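Local coordinates for particle-associated lyase (Acinetobacter bacteriophage AP22, PDB 4Y9V), which binds a capsular saccharide of Acinetobacter baumannii as the phage tailspike and probably cleaves the bacterial capsule by a lyase reaction, at residues A[276-281]-A[298-303]; A[227-232]-A[250-255]; A[322-327]-A[347-352]; A[239-244]-A[264-269]. All blocks are in the same frame, centred on the assembly; numbering follows the deposited sequence.

Contact 1: residues A[276-281]-A[298-303]. With 49S (2-acetamido-2-deoxy-beta-D-mannopyranuronic acid), chain B; SO4 (sulfate ion), chain K.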
loop_
_atom_site.group_PDB
_atom_site.type_symbol
_atom_site.label_atom_id
_atom_site.label_comp_id
_atom_site.label_asym_id
_atom_site.label_seq_id
_atom_site.Cartn_x
_atom_site.Cartn_y
_atom_site.Cartn_z
ATOM N N LEU A 276 -20.272 20.082 14.192
ATOM C CA LEU A 276 -19.984 18.766 13.648
ATOM C C LEU A 276 -20.139 18.841 12.119
ATOM O O LEU A 276 -19.263 19.324 11.427
ATOM C CB LEU A 276 -20.777 17.646 14.325
ATOM C CG LEU A 276 -20.313 17.224 15.753
ATOM C CD1 LEU A 276 -20.659 18.254 16.803
ATOM C CD2 LEU A 276 -20.893 15.854 16.106
ATOM N N ASN A 277 -21.276 18.308 11.614
ATOM C CA ASN A 277 -21.569 18.125 10.195
ATOM C C ASN A 277 -20.660 17.056 9.579
ATOM O O ASN A 277 -19.789 17.328 8.769
ATOM C CB ASN A 277 -21.438 19.381 9.326
ATOM C CG ASN A 277 -22.215 20.575 9.807
ATOM O OD1 ASN A 277 -21.612 21.496 10.352
ATOM N ND2 ASN A 277 -23.515 20.594 9.569
ATOM N N TYR A 278 -20.896 15.807 10.004
ATOM C CA TYR A 278 -20.043 14.694 9.620
ATOM C C TYR A 278 -20.865 13.684 8.821
ATOM O O TYR A 278 -22.001 13.377 9.172
ATOM C CB TYR A 278 -19.457 14.016 10.852
ATOM C CG TYR A 278 -18.682 14.938 11.768
ATOM C CD1 TYR A 278 -18.013 16.064 11.326
ATOM C CD2 TYR A 278 -18.581 14.643 13.123
ATOM C CE1 TYR A 278 -17.265 16.861 12.201
ATOM C CE2 TYR A 278 -17.804 15.408 13.986
ATOM C CZ TYR A 278 -17.142 16.514 13.524
ATOM O OH TYR A 278 -16.407 17.227 14.434
ATOM N N GLY A 279 -20.299 13.145 7.740
ATOM C CA GLY A 279 -21.008 12.064 7.036
ATOM C C GLY A 279 -21.063 10.805 7.899
ATOM O O GLY A 279 -22.136 10.353 8.297
ATOM N N ILE A 280 -19.881 10.277 8.175
ATOM C CA ILE A 280 -19.661 9.260 9.177
ATOM C C ILE A 280 -18.788 9.864 10.273
ATOM O O ILE A 280 -17.770 10.477 9.970
ATOM C CB ILE A 280 -18.931 8.015 8.597
ATOM C CG1 ILE A 280 -19.737 7.408 7.467
ATOM C CG2 ILE A 280 -18.676 6.988 9.709
ATOM C CD1 ILE A 280 -19.046 6.307 6.715
ATOM N N GLN A 281 -19.192 9.666 11.531
ATOM C CA GLN A 281 -18.321 9.949 12.659
ATOM C C GLN A 281 -17.878 8.631 13.274
ATOM O O GLN A 281 -18.714 7.832 13.715
ATOM C CB GLN A 281 -18.976 10.842 13.714
ATOM C CG GLN A 281 -17.946 11.307 14.762
ATOM C CD GLN A 281 -18.520 12.234 15.813
ATOM O OE1 GLN A 281 -19.724 12.256 16.018
ATOM N NE2 GLN A 281 -17.645 12.984 16.487
ATOM N N THR A 298 -21.371 18.657 4.627
ATOM C CA THR A 298 -21.110 20.071 4.816
ATOM C C THR A 298 -19.696 20.305 5.359
ATOM O O THR A 298 -19.023 21.235 4.925
ATOM C CB THR A 298 -22.152 20.697 5.765
ATOM O OG1 THR A 298 -23.426 20.521 5.134
ATOM C CG2 THR A 298 -21.879 22.156 6.040
ATOM N N ARG A 299 -19.300 19.496 6.352
ATOM C CA ARG A 299 -17.951 19.540 6.915
ATOM C C ARG A 299 -17.296 18.171 6.654
ATOM O O ARG A 299 -17.373 17.670 5.547
ATOM C CB ARG A 299 -17.920 20.064 8.355
ATOM C CG ARG A 299 -18.528 21.450 8.475
ATOM C CD ARG A 299 -18.368 22.086 9.841
ATOM N NE ARG A 299 -16.969 22.325 10.154
ATOM C CZ ARG A 299 -16.228 21.692 11.026
ATOM N NH1 ARG A 299 -16.692 20.716 11.784
ATOM N NH2 ARG A 299 -14.934 22.036 11.157
ATOM N N HIS A 300 -16.600 17.600 7.627
ATOM C CA HIS A 300 -15.831 16.389 7.341
ATOM C C HIS A 300 -16.763 15.275 6.830
ATOM O O HIS A 300 -17.822 15.007 7.392
ATOM C CB HIS A 300 -15.084 15.902 8.566
ATOM C CG HIS A 300 -14.216 16.920 9.212
ATOM N ND1 HIS A 300 -13.238 17.618 8.571
ATOM C CD2 HIS A 300 -14.131 17.310 10.514
ATOM C CE1 HIS A 300 -12.596 18.425 9.401
ATOM N NE2 HIS A 300 -13.127 18.267 10.587
ATOM N N ALA A 301 -16.300 14.596 5.781
ATOM C CA ALA A 301 -17.022 13.454 5.235
ATOM C C ALA A 301 -16.889 12.220 6.126
ATOM O O ALA A 301 -17.875 11.574 6.429
ATOM C CB ALA A 301 -16.570 13.207 3.815
ATOM N N VAL A 302 -15.631 11.928 6.515
ATOM C CA VAL A 302 -15.335 10.989 7.598
ATOM C C VAL A 302 -14.625 11.817 8.656
ATOM O O VAL A 302 -13.554 12.379 8.404
ATOM C CB VAL A 302 -14.501 9.786 7.161
ATOM C CG1 VAL A 302 -14.073 8.977 8.377
ATOM C CG2 VAL A 302 -15.288 8.924 6.176
ATOM N N ALA A 303 -15.251 11.902 9.841
ATOM C CA ALA A 303 -14.661 12.528 11.011
ATOM C C ALA A 303 -14.219 11.417 11.941
ATOM O O ALA A 303 -15.002 10.518 12.235
ATOM C CB ALA A 303 -15.667 13.403 11.726
HETATM C C8 49S B . -13.279 14.882 18.938
HETATM C C7 49S B . -14.518 15.176 18.119
HETATM O O7 49S B . -14.858 14.429 17.176
HETATM N N2 49S B . -15.213 16.271 18.464
HETATM C C2 49S B . -16.383 16.734 17.746
HETATM C C3 49S B . -17.682 16.469 18.510
HETATM O O3 49S B . -17.850 15.074 18.764
HETATM C C1 49S B . -16.264 18.225 17.495
HETATM O O1 49S B . -15.074 18.561 16.842
HETATM O O5 49S B . -16.219 18.912 18.746
HETATM C C5 49S B . -17.474 18.792 19.441
HETATM C C6 49S B . -17.402 19.641 20.693
HETATM O O6A 49S B . -16.358 19.594 21.392
HETATM O O6B 49S B . -18.417 20.328 20.967
HETATM C C4 49S B . -17.760 17.326 19.770
HETATM O O4 49S B . -19.078 17.384 20.327
HETATM S S SO4 K . -13.525 19.864 13.772
HETATM O O1 SO4 K . -13.064 19.610 15.127
HETATM O O2 SO4 K . -12.411 19.661 12.829
HETATM O O3 SO4 K . -13.969 21.268 13.734
HETATM O O4 SO4 K . -14.648 19.002 13.332
#
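Residues 276-281 and 298-303 run parallel on successive coils of the pectin lyase-like region, a buried contact whose outer end lies in the glycan pocket. Ala303 sets its CB over the centre of the Tyr278 ring, 3.4 Å from the centroid, in a CH-pi contact, while CA of Leu276 lies against the opposite face nearer the rim. Tyr278 OH takes a hydrogen bond from O1 of the bound 2-acetamido-2-deoxymannuronic acid and gives one, 2.7 Å long, to O4 of a sulfate probably left from crystallisation. The parallel pairing of Ile280 with Val302 and Gln281 with Ala303, bonded by Ile280 N to Ala301 O and Ala303 N to Ile280 O, belongs to the right-handed parallel beta-helix of the pectin lyase-like fold. Arg299, bent at its third torsion (chi3 64°), turns NH1 back onto a lone pair of Leu276 O, 2.9 Å away and near the guanidinium plane. The same NH1 also reaches SO4 O4 at 3.1 Å, and NH2 binds SO4 O3. His300 NE2 meets SO4 O2 in its ring plane, almost straight (178°) at 2.7 Å, while ND1 is bonded to Ser332 O. Gln281, extended, gives NE2 to O3 of the sugar at 3.1 Å; its OE1 accepts from Arg253 NE, which holds the amide.

Contact 2: residues A[227-232]-A[250-255]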
loop_
_atom_site.group_PDB
_atom_site.type_symbol
_atom_site.label_atom_id
_atom_site.label_comp_id
_atom_site.label_asym_id
_atom_site.label_seq_id
_atom_site.Cartn_x
_atom_site.Cartn_y
_atom_site.Cartn_z
ATOM N N VAL A 227 -28.447 11.701 15.459
ATOM C CA VAL A 227 -27.807 11.009 14.345
ATOM C C VAL A 227 -28.747 9.899 13.898
ATOM O O VAL A 227 -29.236 9.138 14.747
ATOM C CB VAL A 227 -26.431 10.487 14.792
ATOM C CG1 VAL A 227 -25.769 9.698 13.668
ATOM C CG2 VAL A 227 -25.545 11.659 15.236
ATOM N N PRO A 228 -29.054 9.764 12.604
ATOM C CA PRO A 228 -30.034 8.764 12.205
ATOM C C PRO A 228 -29.786 7.360 12.702
ATOM O O PRO A 228 -30.709 6.670 13.105
ATOM C CB PRO A 228 -29.985 8.919 10.662
ATOM C CG PRO A 228 -29.641 10.349 10.423
ATOM C CD PRO A 228 -28.724 10.698 11.519
ATOM N N LEU A 229 -28.511 6.916 12.655
ATOM C CA LEU A 229 -28.139 5.669 13.311
ATOM C C LEU A 229 -26.816 5.884 14.069
ATOM O O LEU A 229 -25.822 6.335 13.491
ATOM C CB LEU A 229 -27.945 4.529 12.346
ATOM C CG LEU A 229 -27.436 3.201 12.962
ATOM C CD1 LEU A 229 -28.408 2.626 13.972
ATOM C CD2 LEU A 229 -27.109 2.217 11.863
ATOM N N VAL A 230 -26.827 5.490 15.342
ATOM C CA VAL A 230 -25.617 5.300 16.135
ATOM C C VAL A 230 -25.552 3.808 16.499
ATOM O O VAL A 230 -26.540 3.243 16.959
ATOM C CB VAL A 230 -25.593 6.145 17.407
ATOM C CG1 VAL A 230 -24.228 5.957 18.128
ATOM C CG2 VAL A 230 -25.870 7.610 17.104
ATOM N N ILE A 231 -24.361 3.210 16.317
ATOM C CA ILE A 231 -24.030 1.892 16.856
ATOM C C ILE A 231 -22.931 2.124 17.887
ATOM O O ILE A 231 -21.913 2.722 17.555
ATOM C CB ILE A 231 -23.576 0.923 15.768
ATOM C CG1 ILE A 231 -24.637 0.714 14.710
ATOM C CG2 ILE A 231 -23.095 -0.380 16.377
ATOM C CD1 ILE A 231 -24.191 -0.074 13.502
ATOM N N ASP A 232 -23.172 1.674 19.126
ATOM C CA ASP A 232 -22.329 1.996 20.267
ATOM C C ASP A 232 -22.020 0.712 21.029
ATOM O O ASP A 232 -22.928 -0.096 21.265
ATOM C CB ASP A 232 -23.082 3.017 21.119
ATOM C CG ASP A 232 -22.329 3.739 22.203
ATOM O OD1 ASP A 232 -21.232 3.341 22.598
ATOM O OD2 ASP A 232 -22.895 4.809 22.654
ATOM N N ALA A 250 -24.665 14.530 12.181
ATOM C CA ALA A 250 -23.917 13.479 11.497
ATOM C C ALA A 250 -24.920 12.475 10.930
ATOM O O ALA A 250 -26.018 12.333 11.452
ATOM C CB ALA A 250 -22.932 12.798 12.420
ATOM N N GLY A 251 -24.480 11.743 9.911
ATOM C CA GLY A 251 -25.347 10.753 9.283
ATOM C C GLY A 251 -25.314 9.387 9.944
ATOM O O GLY A 251 -26.377 8.771 10.220
ATOM N N LEU A 252 -24.112 8.899 10.226
ATOM C CA LEU A 252 -23.868 7.608 10.837
ATOM C C LEU A 252 -22.783 7.793 11.867
ATOM O O LEU A 252 -21.751 8.414 11.549
ATOM C CB LEU A 252 -23.404 6.615 9.775
ATOM C CG LEU A 252 -23.007 5.214 10.268
ATOM C CD1 LEU A 252 -24.183 4.470 10.858
ATOM C CD2 LEU A 252 -22.387 4.396 9.119
ATOM N N ARG A 253 -22.960 7.240 13.069
ATOM C CA ARG A 253 -21.895 7.261 14.070
ATOM C C ARG A 253 -21.647 5.846 14.553
ATOM O O ARG A 253 -22.583 5.124 14.929
ATOM C CB ARG A 253 -22.258 8.162 15.257
ATOM C CG ARG A 253 -21.223 8.158 16.361
ATOM C CD ARG A 253 -21.584 9.042 17.534
ATOM N NE ARG A 253 -21.632 10.440 17.140
ATOM C CZ ARG A 253 -22.542 11.341 17.497
ATOM N NH1 ARG A 253 -23.545 11.010 18.288
ATOM N NH2 ARG A 253 -22.456 12.582 17.017
ATOM N N LEU A 254 -20.366 5.453 14.546
ATOM C CA LEU A 254 -19.886 4.221 15.184
ATOM C C LEU A 254 -19.127 4.705 16.431
ATOM O O LEU A 254 -18.153 5.442 16.262
ATOM C CB LEU A 254 -18.946 3.404 14.326
ATOM C CG LEU A 254 -19.450 2.801 13.018
ATOM C CD1 LEU A 254 -20.861 2.257 13.153
ATOM C CD2 LEU A 254 -19.456 3.799 11.881
ATOM N N ARG A 255 -19.602 4.325 17.619
ATOM C CA ARG A 255 -19.092 4.871 18.866
ATOM C C ARG A 255 -18.620 3.749 19.773
ATOM O O ARG A 255 -19.346 2.792 20.012
ATOM C CB ARG A 255 -20.189 5.687 19.556
ATOM C CG ARG A 255 -19.770 6.352 20.864
ATOM C CD ARG A 255 -20.803 7.360 21.289
ATOM N NE ARG A 255 -20.463 8.122 22.481
ATOM C CZ ARG A 255 -21.078 8.042 23.658
ATOM N NH1 ARG A 255 -21.910 7.082 23.942
ATOM N NH2 ARG A 255 -20.789 8.964 24.569
#
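Asp232 OD2 is gripped by two groups: Arg255 NH1 reaches it at 2.8 Å in a salt bridge, and Tyr115 OH adds a hydrogen bond. The arginine comes to the syn side of the oxygen, which lies in the guanidinium plane although carboxylate and guanidinium planes stand 78° apart. Both side chains run alongside each other, and Arg255, extended from CG to NE, also forms salt bridges through NH2 with Asp307 and Asp309. Asp232 OD1 pairs with Arg256. Strands 229-232 and 252-255 are parallel neighbours in one wall of the beta-helix, 4.8 Å between axes, bonded through Arg253 N to Leu229 O, Ile231 N to Arg253 O and Arg255 N to Ile231 O. On the face with Leu229 and Ile231, Leu252 CD1 meets Leu229 CD2 at 3.8 Å. On the opposite face, with Asp232 and Arg255, Val230 lies beside the aliphatic part of Arg253. Bent at chi3 (-65°), Arg253 brings one guanidinium face under Val227 CG2, which is 3.7 Å from NH2 and offset toward the rim; its NE is bonded to Gln281 OE1. Pro228 CD packs against Ala250 O at 3.2 Å, beside the buried Gly251 O, which has no hydrogen-bonding partner in the model.

Contact 3: residues A[322-327]-A[347-352]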
loop_
_atom_site.group_PDB
_atom_site.type_symbol
_atom_site.label_atom_id
_atom_site.label_comp_id
_atom_site.label_asym_id
_atom_site.label_seq_id
_atom_site.Cartn_x
_atom_site.Cartn_y
_atom_site.Cartn_z
ATOM N N GLY A 322 -9.293 3.599 -0.457
ATOM C CA GLY A 322 -10.122 3.672 -1.640
ATOM C C GLY A 322 -11.376 4.507 -1.476
ATOM O O GLY A 322 -12.401 4.241 -2.118
ATOM N N ALA A 323 -11.309 5.503 -0.624
ATOM C CA ALA A 323 -12.466 6.341 -0.326
ATOM C C ALA A 323 -12.303 7.727 -0.924
ATOM O O ALA A 323 -11.204 8.311 -0.891
ATOM C CB ALA A 323 -12.684 6.432 1.175
ATOM N N ILE A 324 -13.406 8.271 -1.422
ATOM C CA ILE A 324 -13.473 9.619 -1.989
ATOM C C ILE A 324 -14.296 10.459 -1.037
ATOM O O ILE A 324 -15.484 10.194 -0.846
ATOM C CB ILE A 324 -14.018 9.601 -3.425
ATOM C CG1 ILE A 324 -13.413 8.525 -4.330
ATOM C CG2 ILE A 324 -13.922 10.980 -4.004
ATOM C CD1 ILE A 324 -11.924 8.593 -4.582
ATOM N N LEU A 325 -13.652 11.442 -0.384
ATOM C CA LEU A 325 -14.183 12.088 0.809
ATOM C C LEU A 325 -14.128 13.605 0.640
ATOM O O LEU A 325 -13.037 14.182 0.554
ATOM C CB LEU A 325 -13.323 11.679 2.013
ATOM C CG LEU A 325 -13.282 10.170 2.299
ATOM C CD1 LEU A 325 -12.361 9.882 3.448
ATOM C CD2 LEU A 325 -14.692 9.613 2.573
ATOM N N HIS A 326 -15.303 14.263 0.642
ATOM C CA HIS A 326 -15.337 15.686 0.382
ATOM C C HIS A 326 -16.249 16.453 1.328
ATOM O O HIS A 326 -17.321 15.994 1.719
ATOM C CB HIS A 326 -15.750 15.981 -1.079
ATOM C CG HIS A 326 -14.669 15.565 -2.041
ATOM N ND1 HIS A 326 -13.414 16.146 -2.017
ATOM C CD2 HIS A 326 -14.576 14.662 -3.027
ATOM C CE1 HIS A 326 -12.670 15.582 -2.968
ATOM N NE2 HIS A 326 -13.346 14.678 -3.605
ATOM N N SER A 327 -15.769 17.670 1.664
ATOM C CA SER A 327 -16.558 18.635 2.403
ATOM C C SER A 327 -16.972 19.770 1.472
ATOM O O SER A 327 -16.166 20.224 0.633
ATOM C CB SER A 327 -15.797 19.205 3.596
ATOM O OG SER A 327 -14.700 19.992 3.176
ATOM N N HIS A 347 -4.756 5.618 -0.533
ATOM C CA HIS A 347 -5.468 5.550 -1.826
ATOM C C HIS A 347 -6.831 6.211 -1.725
ATOM O O HIS A 347 -7.811 5.754 -2.327
ATOM C CB HIS A 347 -5.517 4.108 -2.375
ATOM C CG HIS A 347 -4.202 3.690 -3.011
ATOM N ND1 HIS A 347 -3.214 2.897 -2.553
ATOM C CD2 HIS A 347 -3.781 4.133 -4.223
ATOM C CE1 HIS A 347 -2.233 2.828 -3.503
ATOM N NE2 HIS A 347 -2.571 3.588 -4.490
ATOM N N CYS A 348 -6.906 7.327 -1.007
ATOM C CA CYS A 348 -8.119 8.128 -0.868
ATOM C C CYS A 348 -7.950 9.462 -1.581
ATOM O O CYS A 348 -6.834 9.890 -1.886
ATOM C CB CYS A 348 -8.443 8.379 0.602
ATOM S SG CYS A 348 -8.854 6.898 1.559
ATOM N N THR A 349 -9.076 10.120 -1.814
ATOM C CA THR A 349 -9.107 11.469 -2.347
ATOM C C THR A 349 -9.829 12.350 -1.327
ATOM O O THR A 349 -10.873 11.953 -0.796
ATOM C CB THR A 349 -9.837 11.498 -3.694
ATOM O OG1 THR A 349 -9.041 10.736 -4.623
ATOM C CG2 THR A 349 -9.989 12.912 -4.236
ATOM N N THR A 350 -9.277 13.546 -1.096
ATOM C CA THR A 350 -9.882 14.496 -0.163
ATOM C C THR A 350 -9.532 15.895 -0.611
ATOM O O THR A 350 -8.464 16.154 -1.165
ATOM C CB THR A 350 -9.398 14.235 1.279
ATOM O OG1 THR A 350 -9.988 15.207 2.156
ATOM C CG2 THR A 350 -7.908 14.189 1.433
ATOM N N ASN A 351 -10.433 16.838 -0.312
ATOM C CA ASN A 351 -10.059 18.261 -0.261
ATOM C C ASN A 351 -9.598 18.544 1.170
ATOM O O ASN A 351 -10.383 18.386 2.111
ATOM C CB ASN A 351 -11.188 19.195 -0.674
ATOM C CG ASN A 351 -12.465 19.074 0.135
ATOM O OD1 ASN A 351 -13.092 18.009 0.144
ATOM N ND2 ASN A 351 -12.863 20.134 0.783
ATOM N N TYR A 352 -8.321 18.916 1.295
ATOM C CA TYR A 352 -7.682 19.235 2.569
ATOM C C TYR A 352 -7.577 17.975 3.439
ATOM O O TYR A 352 -8.077 16.909 3.122
ATOM C CB TYR A 352 -8.367 20.414 3.268
ATOM C CG TYR A 352 -7.590 21.222 4.271
ATOM C CD1 TYR A 352 -6.353 21.777 3.952
ATOM C CD2 TYR A 352 -8.118 21.536 5.516
ATOM C CE1 TYR A 352 -5.652 22.596 4.840
ATOM C CE2 TYR A 352 -7.464 22.380 6.384
ATOM C CZ TYR A 352 -6.246 22.915 6.053
ATOM O OH TYR A 352 -5.646 23.786 6.937
#
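His326 turns its ring toward strand 349-351, where its ND1 edge meets the amide of Asn351, with Thr349 CG2 lying obliquely to the ring, 3.8 Å from His326 NE2. Ring and amide planes are 27° apart. The two segments are equivalent parts of neighbouring coils in the parallel beta-helix of the pectin lyase-like fold, their strands parallel with axes 4.9 Å apart. Asn351 OD1 receives two N-H groups: His326 ND1 at 2.9 Å, in the ring plane but tilted from that of the amide, and Ser327 N at 3.1 Å, in the amide plane on a lone pair. On the other branch of the amide, ND2 gives a weak hydrogen bond to Ser327 O. The asparagine thus bonds side chain to backbone beyond the point where the strands pair, and the grip of two N-H groups on OD1 largely fixes the amide's rotation. A first torsion of 58° lodges Asn351 CG between its own backbone N and carbonyl carbon, from where the amide reaches across to Ser327. Farther back, the backbones are tied by Thr349 N to Ala323 O and by Leu325 N to Thr349 O. Ile324 lies alongside Thr349 on the face shared with His326, its CD1 3.6 Å from Thr349 OG1. This face approaches a second subunit, whose Asn287 and Gly189 pack on Ile324 and His326, while the ring of its Tyr319 meets His347. At the start of the pair, Cys348 SG accepts the N-H of Ala323, 3.6 Å from Ala323 N.

Contact 4: residues A[239-244]-A[264-269]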
loop_
_atom_site.group_PDB
_atom_site.type_symbol
_atom_site.label_atom_id
_atom_site.label_comp_id
_atom_site.label_asym_id
_atom_site.label_seq_id
_atom_site.Cartn_x
_atom_site.Cartn_y
_atom_site.Cartn_z
ATOM N N THR A 239 -20.739 -3.731 8.793
ATOM C CA THR A 239 -22.065 -3.133 8.627
ATOM C C THR A 239 -22.687 -3.599 7.292
ATOM O O THR A 239 -21.977 -4.006 6.387
ATOM C CB THR A 239 -22.016 -1.611 8.706
ATOM O OG1 THR A 239 -21.069 -1.119 7.720
ATOM C CG2 THR A 239 -21.603 -1.107 10.059
ATOM N N GLY A 240 -24.034 -3.460 7.216
ATOM C CA GLY A 240 -24.735 -3.563 5.970
ATOM C C GLY A 240 -24.844 -2.223 5.238
ATOM O O GLY A 240 -24.196 -1.270 5.607
ATOM N N TYR A 241 -25.778 -2.234 4.209
ATOM C CA TYR A 241 -25.891 -0.974 3.509
ATOM C C TYR A 241 -26.678 0.043 4.337
ATOM O O TYR A 241 -27.782 -0.269 4.792
ATOM C CB TYR A 241 -26.588 -1.170 2.166
ATOM C CG TYR A 241 -26.776 0.150 1.445
ATOM C CD1 TYR A 241 -25.702 0.766 0.827
ATOM C CD2 TYR A 241 -27.980 0.823 1.419
ATOM C CE1 TYR A 241 -25.857 2.002 0.188
ATOM C CE2 TYR A 241 -28.163 2.032 0.801
ATOM C CZ TYR A 241 -27.077 2.636 0.171
ATOM O OH TYR A 241 -27.202 3.846 -0.474
ATOM N N PHE A 242 -26.139 1.232 4.504
ATOM C CA PHE A 242 -26.768 2.333 5.210
ATOM C C PHE A 242 -26.801 3.573 4.358
ATOM O O PHE A 242 -25.812 3.911 3.706
ATOM C CB PHE A 242 -25.945 2.646 6.495
ATOM C CG PHE A 242 -26.526 3.826 7.261
ATOM C CD1 PHE A 242 -27.616 3.623 8.077
ATOM C CD2 PHE A 242 -26.028 5.102 7.091
ATOM C CE1 PHE A 242 -28.196 4.696 8.732
ATOM C CE2 PHE A 242 -26.618 6.182 7.734
ATOM C CZ PHE A 242 -27.697 5.960 8.562
ATOM N N GLU A 243 -27.929 4.282 4.400
ATOM C CA GLU A 243 -28.084 5.528 3.710
ATOM C C GLU A 243 -28.960 6.462 4.544
ATOM O O GLU A 243 -30.029 6.045 5.003
ATOM C CB GLU A 243 -28.807 5.273 2.349
ATOM C CG GLU A 243 -29.214 6.543 1.602
ATOM C CD GLU A 243 -29.699 6.295 0.170
ATOM O OE1 GLU A 243 -29.485 5.172 -0.352
ATOM O OE2 GLU A 243 -30.291 7.230 -0.375
ATOM N N ASN A 244 -28.553 7.724 4.688
ATOM C CA ASN A 244 -29.409 8.730 5.311
ATOM C C ASN A 244 -29.533 9.929 4.418
ATOM O O ASN A 244 -28.623 10.272 3.660
ATOM C CB ASN A 244 -28.886 9.168 6.700
ATOM C CG ASN A 244 -27.655 10.038 6.586
ATOM O OD1 ASN A 244 -26.570 9.534 6.238
ATOM N ND2 ASN A 244 -27.788 11.337 6.779
ATOM N N ILE A 264 -19.756 -0.299 2.232
ATOM C CA ILE A 264 -20.081 0.867 1.395
ATOM C C ILE A 264 -21.483 1.323 1.753
ATOM O O ILE A 264 -22.401 0.544 2.140
ATOM C CB ILE A 264 -19.891 0.528 -0.084
ATOM C CG1 ILE A 264 -19.859 1.778 -0.958
ATOM C CG2 ILE A 264 -20.899 -0.479 -0.564
ATOM C CD1 ILE A 264 -19.291 1.559 -2.347
ATOM N N ASN A 265 -21.730 2.622 1.668
ATOM C CA ASN A 265 -22.864 3.331 2.256
ATOM C C ASN A 265 -23.060 4.658 1.542
ATOM O O ASN A 265 -22.251 5.086 0.714
ATOM C CB ASN A 265 -22.619 3.549 3.771
ATOM C CG ASN A 265 -21.401 4.428 3.977
ATOM O OD1 ASN A 265 -21.478 5.660 3.884
ATOM N ND2 ASN A 265 -20.262 3.797 4.210
ATOM N N SER A 266 -24.166 5.310 1.885
ATOM C CA SER A 266 -24.517 6.663 1.497
ATOM C C SER A 266 -24.780 7.507 2.769
ATOM O O SER A 266 -25.799 8.194 2.874
ATOM C CB SER A 266 -25.720 6.680 0.504
ATOM O OG SER A 266 -25.456 5.871 -0.639
ATOM N N ALA A 267 -23.857 7.475 3.742
ATOM C CA ALA A 267 -23.953 8.330 4.907
ATOM C C ALA A 267 -23.490 9.735 4.534
ATOM O O ALA A 267 -22.471 9.901 3.839
ATOM C CB ALA A 267 -23.096 7.787 6.044
ATOM N N LYS A 268 -24.211 10.744 4.999
ATOM C CA LYS A 268 -23.974 12.120 4.564
ATOM C C LYS A 268 -24.456 13.099 5.627
ATOM O O LYS A 268 -25.210 12.754 6.544
ATOM C CB LYS A 268 -24.632 12.411 3.241
ATOM C CG LYS A 268 -26.132 12.266 3.284
ATOM C CD LYS A 268 -26.788 12.493 1.937
ATOM C CE LYS A 268 -26.627 11.474 0.941
ATOM N NZ LYS A 268 -27.271 10.172 1.196
ATOM N N ASN A 269 -24.042 14.354 5.475
ATOM C CA ASN A 269 -24.631 15.472 6.177
ATOM C C ASN A 269 -24.703 16.650 5.203
ATOM O O ASN A 269 -23.758 16.895 4.482
ATOM C CB ASN A 269 -23.799 15.886 7.410
ATOM C CG ASN A 269 -24.429 17.041 8.140
ATOM O OD1 ASN A 269 -24.145 18.213 7.847
ATOM N ND2 ASN A 269 -25.281 16.743 9.118
HETATM O O HOH W 1 -30.386 9.630 0.903
HETATM O O HOH W 2 -27.737 6.362 -2.925
#
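Asn244 carries the contact with Lys268, its amide holding the lysine backbone from both ends: OD1 accepts from Lys268 N at 2.9 Å, and ND2 donates to Lys268 O at 3.0 Å, with that oxygen in the amide plane. Asn244 CG sits between its backbone N and carbonyl carbon (chi1 73°), which turns the amide toward the neighbouring segment. The two segments lie on consecutive coils of the parallel beta-helix, strand 237-245 pairing here through a single bridge of Glu243 with Ser266, made by Ser266 N to Phe242 O, 2.8 Å, and a weak bond from Asn244 N to Ser266 O. Lys268, folded back by bends at chi3 and chi4, brings NZ back to Asn244 O at 2.8 Å and to Ser266 O at 3.0 Å; in both cases the nitrogen is tilted out of the carbonyl plane. The ammonium is thus held chiefly by backbone oxygens. Glu243 OE2 is too far for a salt bridge, 4.5 Å from Lys268 NZ, and a water joins the two groups instead. The other oxygen, Glu243 OE1, accepts from Tyr241 OH, which comes from above the carboxylate plane; in the conformer modelled here, Ser266 OG lies 2.7 Å from Tyr241 OH. Tyr241 also packs on Asn236 of a second subunit. On the other side of strand 241-244, Phe242 packs an edge against Ala267 CB and touches Leu216 and Leu252. Asn265 ND2 is bonded to Ala263 O, while its OD1 accepts Ala267 N in an Asx turn, in the amide plane on a lone pair at 3.0 Å.

How the contacts relate
All four contacts join neighbouring coils of one parallel beta-helix. Contacts 2 and 1 continue across the same sheet, in which strands 229-232, 250-255, 278-283 and 302-305 are successive neighbours; their centres lie about 11 Å apart, and Gln281 links them through Leu252 O and Arg253 NE. Contact 4 lies about 10 Å from contact 2 between centres, and their segments alternate along the chain, as expected when successive coils pass through different walls. Contact 4 closes before contact 1 opens, and Asn269 bonds to Thr298 and Asn277. Contact 3 comes last, about 12 Å from contact 1 between centres, with Val302 against Leu325. Contacts 1 and 2 border the saccharide, whereas contacts 3 and 4 both touch a second subunit.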